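Local coordinates for melanin biosynthesis protein TyrA, putative (Shewanella oneidensis, PDB 2IIZ) that binds heme b and, as a member of the dye-decolorizing peroxidase family, probably acts as a peroxidase, at residues 49-52 / 53-57; 109-112 / 113-116; 155-158 / 159-163; 196-199 / 200-204. One frame throughout, in Å; residues are numbered along the deposited sequence.

Interaction 1. Residues 49-52 / 53-57; sequences YELT and DQYSD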
# COMPACT_ATOMS: atom_id res chain seq x y z
N TYR A 49 4.34 13.01 18.11
CA TYR A 49 3.92 14.40 18.33
C TYR A 49 4.88 15.33 17.64
O TYR A 49 4.50 16.14 16.82
CB TYR A 49 3.90 14.66 19.84
CG TYR A 49 3.30 15.94 20.33
CD1 TYR A 49 4.06 17.09 20.45
CD2 TYR A 49 1.95 16.00 20.70
CE1 TYR A 49 3.50 18.29 20.92
CE2 TYR A 49 1.38 17.18 21.17
CZ TYR A 49 2.15 18.32 21.28
OH TYR A 49 1.56 19.47 21.75
N GLU A 50 6.15 15.19 17.99
CA GLU A 50 7.23 15.99 17.41
C GLU A 50 7.24 16.00 15.87
O GLU A 50 7.65 16.99 15.24
CB GLU A 50 8.58 15.48 17.96
CG GLU A 50 8.75 15.78 19.48
CD GLU A 50 10.00 15.17 20.11
OE1 GLU A 50 10.58 14.20 19.57
OE2 GLU A 50 10.41 15.66 21.19
N LEU A 51 6.80 14.89 15.27
CA LEU A 51 6.80 14.71 13.80
C LEU A 51 5.76 15.55 13.07
O LEU A 51 5.88 15.78 11.85
CB LEU A 51 6.57 13.23 13.45
CG LEU A 51 7.73 12.27 13.73
CD1 LEU A 51 7.28 10.86 13.52
CD2 LEU A 51 8.87 12.57 12.83
N THR A 52 4.75 15.99 13.82
CA THR A 52 3.76 16.92 13.31
C THR A 52 4.46 18.21 12.82
O THR A 52 4.23 18.67 11.69
CB THR A 52 2.67 17.19 14.37
OG1 THR A 52 1.87 15.99 14.51
CG2 THR A 52 1.73 18.31 13.93
N ASP A 53 5.31 18.77 13.66
CA ASP A 53 6.11 19.93 13.28
C ASP A 53 7.19 19.56 12.21
O ASP A 53 7.33 20.26 11.21
CB ASP A 53 6.76 20.53 14.51
CG ASP A 53 5.75 21.15 15.49
OD1 ASP A 53 4.82 21.88 15.06
OD2 ASP A 53 5.89 20.92 16.70
N GLN A 54 7.94 18.48 12.43
CA GLN A 54 9.01 18.14 11.49
C GLN A 54 8.47 17.99 10.07
O GLN A 54 9.08 18.46 9.10
CB GLN A 54 9.72 16.84 11.91
CG GLN A 54 10.95 16.52 11.06
CD GLN A 54 11.71 15.30 11.55
OE1 GLN A 54 11.47 14.80 12.65
NE2 GLN A 54 12.64 14.81 10.74
N TYR A 55 7.31 17.33 9.96
CA TYR A 55 6.69 17.04 8.67
C TYR A 55 5.39 17.83 8.53
O TYR A 55 4.36 17.28 8.16
CB TYR A 55 6.44 15.53 8.51
CG TYR A 55 7.73 14.70 8.50
CD1 TYR A 55 8.72 14.91 7.55
CD2 TYR A 55 7.94 13.69 9.43
CE1 TYR A 55 9.90 14.14 7.53
CE2 TYR A 55 9.11 12.92 9.42
CZ TYR A 55 10.09 13.15 8.47
OH TYR A 55 11.25 12.37 8.48
N SER A 56 5.45 19.12 8.83
CA SER A 56 4.28 20.00 8.68
C SER A 56 3.95 20.16 7.21
O SER A 56 2.79 20.25 6.81
CB SER A 56 4.53 21.37 9.30
OG SER A 56 5.58 22.05 8.63
N ASP A 57 5.00 20.18 6.42
CA ASP A 57 4.89 20.29 4.98
C ASP A 57 3.91 19.27 4.39
O ASP A 57 3.25 19.56 3.39
CB ASP A 57 6.29 20.12 4.35
CG ASP A 57 6.40 20.76 2.98
OD1 ASP A 57 5.36 21.22 2.46
OD2 ASP A 57 7.53 20.80 2.42
O HOH W 1 3.83 19.26 17.19
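Y49 meets D53 one helical turn on, through water: a single water donates to Y49 O and, weakly, to D53 OD2. D53 is exposed on the last turn, where its carboxylate can accept from water. E50 follows, and its carbonyl accepts the amide of Q54, with E50 O and Q54 N 3.2 Å apart. L51 does most of the packing. Its O takes the amide of Y55 at 2.8 Å from Y55 N, and Y55 is the first residue to leave helical angles. L51 CD2 reaches Y55 CE2 at 3.4 Å, coming at the ring obliquely, and touches Q54 OE1 as well. Y55 has its CG turned beside its own backbone N (chi1 -63°), which lays the ring alongside L51, while Q54 CG stands 4.2 Å above the plane of the Y55 ring, over its centre. A glycine in place of Y55 would probably leave L51 CD2 and Q54 CG without the ring they pack on and open a gap at the helix end. T52 closes the segment, its OG1 weakly bonded to F60 O. Here helix 34-54 gives way to the loop before strand 61-67. Buried L51 offers a branched apolar end to F60 and to V118 of helix 112-125, and the broad ring of Y55 can pack at once on L51, on F60 and on I114 and L117 of that helix.

Interaction 2. Residues 109-112 / 113-116; sequences CDRY and DILH. With EDO (1,2-ethanediol), chain E; EDO (1,2-ethanediol), chain D.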
# COMPACT_ATOMS: atom_id res chain seq x y z
N CYS A 109 -0.48 10.95 6.98
CA CYS A 109 0.32 11.91 6.22
C CYS A 109 -0.19 11.99 4.78
O CYS A 109 -0.80 11.04 4.25
CB CYS A 109 1.78 11.45 6.19
SG CYS A 109 2.98 12.68 5.63
N ASP A 110 0.06 13.13 4.14
CA ASP A 110 -0.19 13.31 2.71
C ASP A 110 0.94 12.73 1.83
O ASP A 110 0.86 12.77 0.60
CB ASP A 110 -0.40 14.80 2.43
CG ASP A 110 -1.63 15.34 3.15
OD1 ASP A 110 -2.49 14.52 3.56
OD2 ASP A 110 -1.75 16.56 3.32
N ARG A 111 1.97 12.19 2.48
CA ARG A 111 3.07 11.52 1.79
C ARG A 111 3.18 10.13 2.37
O ARG A 111 3.18 9.95 3.59
CB ARG A 111 4.39 12.26 2.00
CG ARG A 111 4.48 13.57 1.24
CD ARG A 111 5.83 14.23 1.36
NE ARG A 111 6.92 13.37 0.89
CZ ARG A 111 8.16 13.80 0.68
NH1 ARG A 111 8.48 15.07 0.87
NH2 ARG A 111 9.10 12.96 0.25
N TYR A 112 3.29 9.17 1.47
CA TYR A 112 3.32 7.75 1.82
C TYR A 112 4.72 7.33 2.16
O TYR A 112 4.92 6.46 2.98
CB TYR A 112 2.85 6.98 0.60
CG TYR A 112 2.76 5.47 0.64
CD1 TYR A 112 3.90 4.69 0.45
CD2 TYR A 112 1.53 4.83 0.82
CE1 TYR A 112 3.82 3.29 0.46
CE2 TYR A 112 1.44 3.42 0.83
CZ TYR A 112 2.58 2.66 0.65
OH TYR A 112 2.52 1.26 0.66
N ASP A 113 5.70 7.95 1.51
CA ASP A 113 7.07 7.57 1.74
C ASP A 113 7.47 7.90 3.18
O ASP A 113 8.21 7.15 3.83
CB ASP A 113 8.03 8.17 0.67
CG ASP A 113 7.96 9.71 0.52
OD1 ASP A 113 7.18 10.42 1.21
OD2 ASP A 113 8.75 10.21 -0.35
N ILE A 114 6.96 9.01 3.69
CA ILE A 114 7.26 9.43 5.03
C ILE A 114 6.64 8.51 6.07
O ILE A 114 7.22 8.29 7.12
CB ILE A 114 6.80 10.88 5.24
CG1 ILE A 114 7.79 11.81 4.55
CG2 ILE A 114 6.68 11.21 6.71
CD1 ILE A 114 7.31 13.22 4.48
N LEU A 115 5.45 7.97 5.78
CA LEU A 115 4.82 6.99 6.69
C LEU A 115 5.57 5.66 6.70
O LEU A 115 5.69 4.99 7.73
CB LEU A 115 3.38 6.75 6.28
CG LEU A 115 2.41 7.92 6.41
CD1 LEU A 115 1.09 7.60 5.69
CD2 LEU A 115 2.12 8.24 7.86
N HIS A 116 6.08 5.26 5.54
CA HIS A 116 6.85 4.04 5.46
C HIS A 116 8.05 4.21 6.37
O HIS A 116 8.34 3.35 7.18
CB HIS A 116 7.30 3.77 4.04
CG HIS A 116 7.91 2.42 3.85
ND1 HIS A 116 7.17 1.31 3.54
CD2 HIS A 116 9.20 2.01 3.92
CE1 HIS A 116 7.97 0.26 3.44
NE2 HIS A 116 9.21 0.67 3.66
C1 EDO E . 4.82 10.15 -1.68
O1 EDO E . 5.39 8.85 -1.46
C2 EDO E . 3.31 9.99 -1.92
O2 EDO E . 2.57 11.22 -1.76
C1 EDO D . -4.82 16.82 1.57
O1 EDO D . -5.97 17.40 2.19
C2 EDO D . -4.26 17.78 0.54
O2 EDO D . -2.92 17.42 0.20
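R111 and D113 pair across the start of helix 112-125. R111 NE donates its N-H to D113 OD1 at 3.0 Å, on the syn lone pair and tilted 19° from the guanidinium plane; a second arm, from NH2 to D113 OD2, is less certain because the place of OD2 is doubtful. The two flat groups are turned 36° apart. A bend in the arginine at chi3 (57°) brings NE round to the acid, while I114 CD1 lies over one guanidinium face, offset toward the rim, 3.5 Å above the plane.

The tightly packed part is C109 against L115, between the end of strand 103-109 and the helix. C109 CB meets L115 CG at 3.6 Å, and L115 packs further on H21 and V23 of strand 21-29; small cysteine and branched leucine suit this buried place. H116 N bonds Y112 O.

R111, exposed, marks the looser side, where 1,2-ethanediol, probably from the crystallisation liquor, bonds weakly with D110 O and D113 N. The second subunit is a separate cover: its Q254 OE1 bonds H116 NE2, and its R140 packs on D113. The D113 carboxylate, near the helix's amino end, would probably have its negative charge stabilised by the guanidinium and the helix dipole together.

Interaction 3. Residues 155-158 / 159-163; sequences ENPK and GRHRQ. With HEM (protoporphyrin IX containing Fe), chain C.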
# COMPACT_ATOMS: atom_id res chain seq x y z
N GLU A 155 -20.85 14.72 7.89
CA GLU A 155 -21.50 15.19 9.12
C GLU A 155 -20.64 15.02 10.37
O GLU A 155 -21.14 15.10 11.50
CB GLU A 155 -22.84 14.49 9.31
CG GLU A 155 -23.91 14.97 8.33
CD GLU A 155 -24.36 16.40 8.60
OE1 GLU A 155 -24.83 16.67 9.73
OE2 GLU A 155 -24.25 17.24 7.68
N ASN A 156 -19.35 14.76 10.18
CA ASN A 156 -18.39 14.81 11.28
C ASN A 156 -18.39 16.17 11.97
O ASN A 156 -18.65 17.18 11.33
CB ASN A 156 -16.96 14.53 10.79
CG ASN A 156 -16.44 13.14 11.18
OD1 ASN A 156 -17.10 12.34 11.85
ND2 ASN A 156 -15.21 12.86 10.77
N PRO A 157 -18.10 16.19 13.28
CA PRO A 157 -17.86 17.45 13.97
C PRO A 157 -16.80 18.28 13.25
O PRO A 157 -15.91 17.72 12.59
CB PRO A 157 -17.33 17.00 15.34
CG PRO A 157 -17.89 15.64 15.55
CD PRO A 157 -17.99 15.03 14.18
N LYS A 158 -16.92 19.59 13.38
CA LYS A 158 -16.06 20.51 12.65
C LYS A 158 -15.34 21.43 13.63
O LYS A 158 -15.84 21.71 14.71
CB LYS A 158 -16.89 21.32 11.66
CG LYS A 158 -17.69 20.48 10.63
CD LYS A 158 -16.82 19.93 9.50
CE LYS A 158 -17.66 19.34 8.34
NZ LYS A 158 -17.72 17.84 8.32
N GLY A 159 -14.17 21.90 13.24
CA GLY A 159 -13.39 22.79 14.07
C GLY A 159 -13.31 22.33 15.52
O GLY A 159 -12.98 21.18 15.80
N ARG A 160 -13.63 23.23 16.43
CA ARG A 160 -13.49 22.97 17.86
C ARG A 160 -14.49 21.98 18.39
O ARG A 160 -14.27 21.40 19.45
CB ARG A 160 -13.61 24.28 18.65
CG ARG A 160 -12.28 25.00 18.79
CD ARG A 160 -11.41 24.32 19.84
NE ARG A 160 -10.11 23.92 19.31
CZ ARG A 160 -9.18 23.26 20.01
NH1 ARG A 160 -9.40 22.91 21.27
NH2 ARG A 160 -8.02 22.94 19.43
N HIS A 161 -15.60 21.79 17.68
CA HIS A 161 -16.55 20.75 18.06
C HIS A 161 -15.89 19.37 18.08
O HIS A 161 -16.23 18.54 18.91
CB HIS A 161 -17.77 20.73 17.15
CG HIS A 161 -18.95 20.03 17.76
ND1 HIS A 161 -19.50 20.42 18.96
CD2 HIS A 161 -19.67 18.96 17.33
CE1 HIS A 161 -20.51 19.63 19.25
NE2 HIS A 161 -20.64 18.73 18.28
N ARG A 162 -14.95 19.13 17.17
CA ARG A 162 -14.18 17.87 17.15
C ARG A 162 -13.59 17.56 18.52
O ARG A 162 -13.70 16.46 19.03
CB ARG A 162 -13.03 17.95 16.16
CG ARG A 162 -13.45 18.24 14.74
CD ARG A 162 -12.25 18.61 13.90
NE ARG A 162 -11.59 17.44 13.36
CZ ARG A 162 -12.01 16.74 12.30
NH1 ARG A 162 -13.12 17.09 11.65
NH2 ARG A 162 -11.32 15.69 11.89
N GLN A 163 -12.94 18.55 19.11
CA GLN A 163 -12.33 18.34 20.40
C GLN A 163 -13.42 18.00 21.43
O GLN A 163 -13.30 17.04 22.20
CB GLN A 163 -11.49 19.57 20.80
CG GLN A 163 -10.04 19.58 20.19
CD GLN A 163 -10.01 19.79 18.67
OE1 GLN A 163 -10.99 20.25 18.08
NE2 GLN A 163 -8.87 19.47 18.04
CHA HEM C . -22.38 8.61 8.00
CHB HEM C . -20.27 5.21 5.31
CHC HEM C . -19.70 2.42 9.16
CHD HEM C . -21.29 5.99 11.94
C1A HEM C . -21.89 7.91 6.92
C2A HEM C . -21.95 8.35 5.55
C3A HEM C . -21.35 7.39 4.81
C4A HEM C . -20.91 6.35 5.70
CMA HEM C . -21.15 7.36 3.29
CAA HEM C . -22.58 9.67 5.05
CBA HEM C . -21.55 10.82 5.00
CGA HEM C . -21.29 11.38 6.38
O1A HEM C . -20.19 11.12 6.96
O2A HEM C . -22.18 12.09 6.93
C1B HEM C . -19.95 4.17 6.12
C2B HEM C . -19.35 2.93 5.67
C3B HEM C . -19.19 2.15 6.75
C4B HEM C . -19.68 2.89 7.89
CMB HEM C . -18.98 2.65 4.20
CAB HEM C . -18.60 0.74 6.87
CBB HEM C . -18.77 -0.15 5.90
C1C HEM C . -20.10 3.15 10.23
C2C HEM C . -20.14 2.65 11.58
C3C HEM C . -20.58 3.64 12.36
C4C HEM C . -20.83 4.78 11.51
CMC HEM C . -19.72 1.22 11.95
CAC HEM C . -20.80 3.63 13.89
CBC HEM C . -20.60 2.57 14.68
C1D HEM C . -21.70 7.03 11.15
C2D HEM C . -22.18 8.29 11.65
C3D HEM C . -22.52 9.11 10.42
C4D HEM C . -22.22 8.25 9.31
CMD HEM C . -22.32 8.71 13.13
CAD HEM C . -23.08 10.54 10.35
CBD HEM C . -24.59 10.44 10.20
CGD HEM C . -25.29 11.76 10.42
O1D HEM C . -25.74 12.37 9.40
O2D HEM C . -25.37 12.19 11.60
NA HEM C . -21.25 6.69 6.99
NB HEM C . -20.14 4.11 7.49
NC HEM C . -20.53 4.46 10.21
ND HEM C . -21.74 7.04 9.77
FE HEM C . -21.09 5.48 8.56
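P157 is met by two side chains of the following helical turn. H161 CD2 lies 3.6 Å from P157 CB, approaching obliquely, and R162 folds against the proline carbonyl, with CG 3.3 Å from P157 O and NH1 making a weak hydrogen bond to it at 3.0 Å. The bend of the arginine at chi3 (86°) brings NH1 back to that oxygen. K158 O weakly accepts H161 N, closing the turn into the helix, and G159 between them has a positive phi of 46°, a conformation easiest for a residue without a side chain.

Further out, other partners fix these groups. H161 NE2 bonds E240 OE1, while R162 NE bonds C15 O; a long, bent arginine can reach both carbonyls together. With an alanine here, C15 O is likely to lose its donor and P157 O a weak one. K158 curls back, its NZ bonding N156 O at 3.2 Å and also T154 O.

Upstream, E155 N donates to heme propionate oxygen O2A at 3.1 Å, so the segment runs from the heme pocket to the start of helix 160-166. The proline ring gives H161 and L242 of strand 238-249 an apolar surface, R162 rests on L242 too, and N156 ND2 holds R243 O of that same strand.

Interaction 4. Residues 196-199 / 200-204; sequences LPLK and KQEDI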
# COMPACT_ATOMS: atom_id res chain seq x y z
N LEU A 196 -26.07 -2.99 -7.82
CA LEU A 196 -27.23 -2.21 -7.41
C LEU A 196 -27.49 -1.02 -8.34
O LEU A 196 -26.58 -0.27 -8.66
CB LEU A 196 -26.99 -1.62 -6.02
CG LEU A 196 -26.84 -2.50 -4.79
CD1 LEU A 196 -26.40 -1.63 -3.60
CD2 LEU A 196 -28.13 -3.15 -4.47
N PRO A 197 -28.75 -0.84 -8.78
CA PRO A 197 -29.09 0.42 -9.45
C PRO A 197 -28.82 1.60 -8.53
O PRO A 197 -28.92 1.48 -7.31
CB PRO A 197 -30.60 0.29 -9.71
CG PRO A 197 -30.90 -1.14 -9.62
CD PRO A 197 -29.90 -1.75 -8.69
N LEU A 198 -28.49 2.73 -9.13
CA LEU A 198 -28.09 3.93 -8.40
C LEU A 198 -29.07 4.31 -7.27
O LEU A 198 -28.65 4.58 -6.14
CB LEU A 198 -27.93 5.09 -9.40
CG LEU A 198 -27.63 6.50 -8.87
CD1 LEU A 198 -26.34 6.53 -8.06
CD2 LEU A 198 -27.58 7.48 -10.04
N LYS A 199 -30.35 4.33 -7.57
CA LYS A 199 -31.37 4.70 -6.60
C LYS A 199 -31.34 3.79 -5.36
O LYS A 199 -31.55 4.26 -4.24
CB LYS A 199 -32.76 4.65 -7.24
CG LYS A 199 -33.93 5.13 -6.35
CD LYS A 199 -33.72 6.58 -5.86
CE LYS A 199 -34.98 7.13 -5.20
NZ LYS A 199 -34.94 8.61 -5.07
N LYS A 200 -31.07 2.50 -5.55
CA LYS A 200 -30.97 1.57 -4.41
C LYS A 200 -29.80 1.91 -3.51
O LYS A 200 -29.94 1.91 -2.28
CB LYS A 200 -30.82 0.12 -4.86
CG LYS A 200 -31.91 -0.33 -5.81
CD LYS A 200 -32.43 -1.73 -5.51
CE LYS A 200 -33.77 -1.96 -6.20
NZ LYS A 200 -34.49 -3.10 -5.62
N GLN A 201 -28.65 2.19 -4.14
CA GLN A 201 -27.45 2.58 -3.43
C GLN A 201 -27.78 3.78 -2.57
O GLN A 201 -27.49 3.79 -1.38
CB GLN A 201 -26.30 2.95 -4.38
CG GLN A 201 -25.80 1.81 -5.28
CD GLN A 201 -24.48 2.08 -5.98
OE1 GLN A 201 -23.69 2.94 -5.58
NE2 GLN A 201 -24.23 1.34 -7.05
N GLU A 202 -28.39 4.79 -3.20
CA GLU A 202 -28.73 6.05 -2.53
C GLU A 202 -29.71 5.81 -1.38
O GLU A 202 -29.63 6.46 -0.35
CB GLU A 202 -29.28 7.06 -3.56
CG GLU A 202 -28.23 7.43 -4.64
CD GLU A 202 -28.69 8.46 -5.67
OE1 GLU A 202 -29.90 8.56 -5.94
OE2 GLU A 202 -27.81 9.17 -6.21
N ASP A 203 -30.63 4.85 -1.58
CA ASP A 203 -31.65 4.51 -0.59
C ASP A 203 -31.06 3.77 0.61
O ASP A 203 -31.64 3.76 1.69
CB ASP A 203 -32.74 3.64 -1.22
CG ASP A 203 -33.83 4.45 -1.93
OD1 ASP A 203 -33.69 5.69 -2.11
OD2 ASP A 203 -34.85 3.82 -2.32
N ILE A 204 -29.90 3.14 0.41
CA ILE A 204 -29.23 2.39 1.48
C ILE A 204 -28.41 3.34 2.37
O ILE A 204 -28.33 3.18 3.61
CB ILE A 204 -28.33 1.28 0.85
CG1 ILE A 204 -29.21 0.10 0.46
CG2 ILE A 204 -27.23 0.80 1.80
CD1 ILE A 204 -28.61 -0.71 -0.64
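Q201 packs back onto L196, and its side chain can be followed outward. Its CB lies 3.4 Å from L198 O. With CG beside the backbone N (chi1 -63°) the chain runs out extended, and CG rests 3.7 Å from L196 CB. CD comes next, 4.1 Å from L196 O. At the end, NE2 donates to L196 O at 3.3 Å, reaching it from 32° off the carbonyl plane, whereas OE1 accepts K209 NZ. A glutamine suits the place because one amide can give to a loop carbonyl and accept from a lysine, and its aliphatic part covers a leucine.

L196 points toward the helix, its CD1 meeting I204 CD1 tip to tip at 3.8 Å; I204 in turn bonds through its backbone to H225, the axial ligand of the heme iron. L198 CD1 packs by E202 OE2, which is hydrogen-bonded to K209 N. K199 CE passes 3.6 Å from D203 OD1, which bonds Y215 OH; the lysine's charge remains beyond salt-bridge distance.

P197 takes Q201 N on its carbonyl, with P197 O and Q201 N 3.3 Å apart. Lacking an N-H, a proline directly before a helix costs the first turn no hydrogen bond, and here it occupies the N-cap position that opens helix 198-205.

All four contacts lie at helix ends: interaction 1 at the finish of helix 34-54, the others at the starts of helices 112-125, 160-166 and 198-205. Interaction 2 is the buried one and the only one reached by the second subunit; interactions 1 and 4 are surface contacts, each around one buried residue, L51 or Q201, and interaction 3 is partly buried. Interactions 1 and 2 touch, Y55 CD1 packing on I114 CD1 at 3.8 Å. Interaction 3 reaches a heme propionate through E155 N, while interaction 4 lies near the axial H225. Chemistry differs likewise: an arginine-aspartate pair in interaction 2, a weak arginine-carbonyl bond in interaction 3, mainly backbone bonds and apolar packing in interactions 1 and 4.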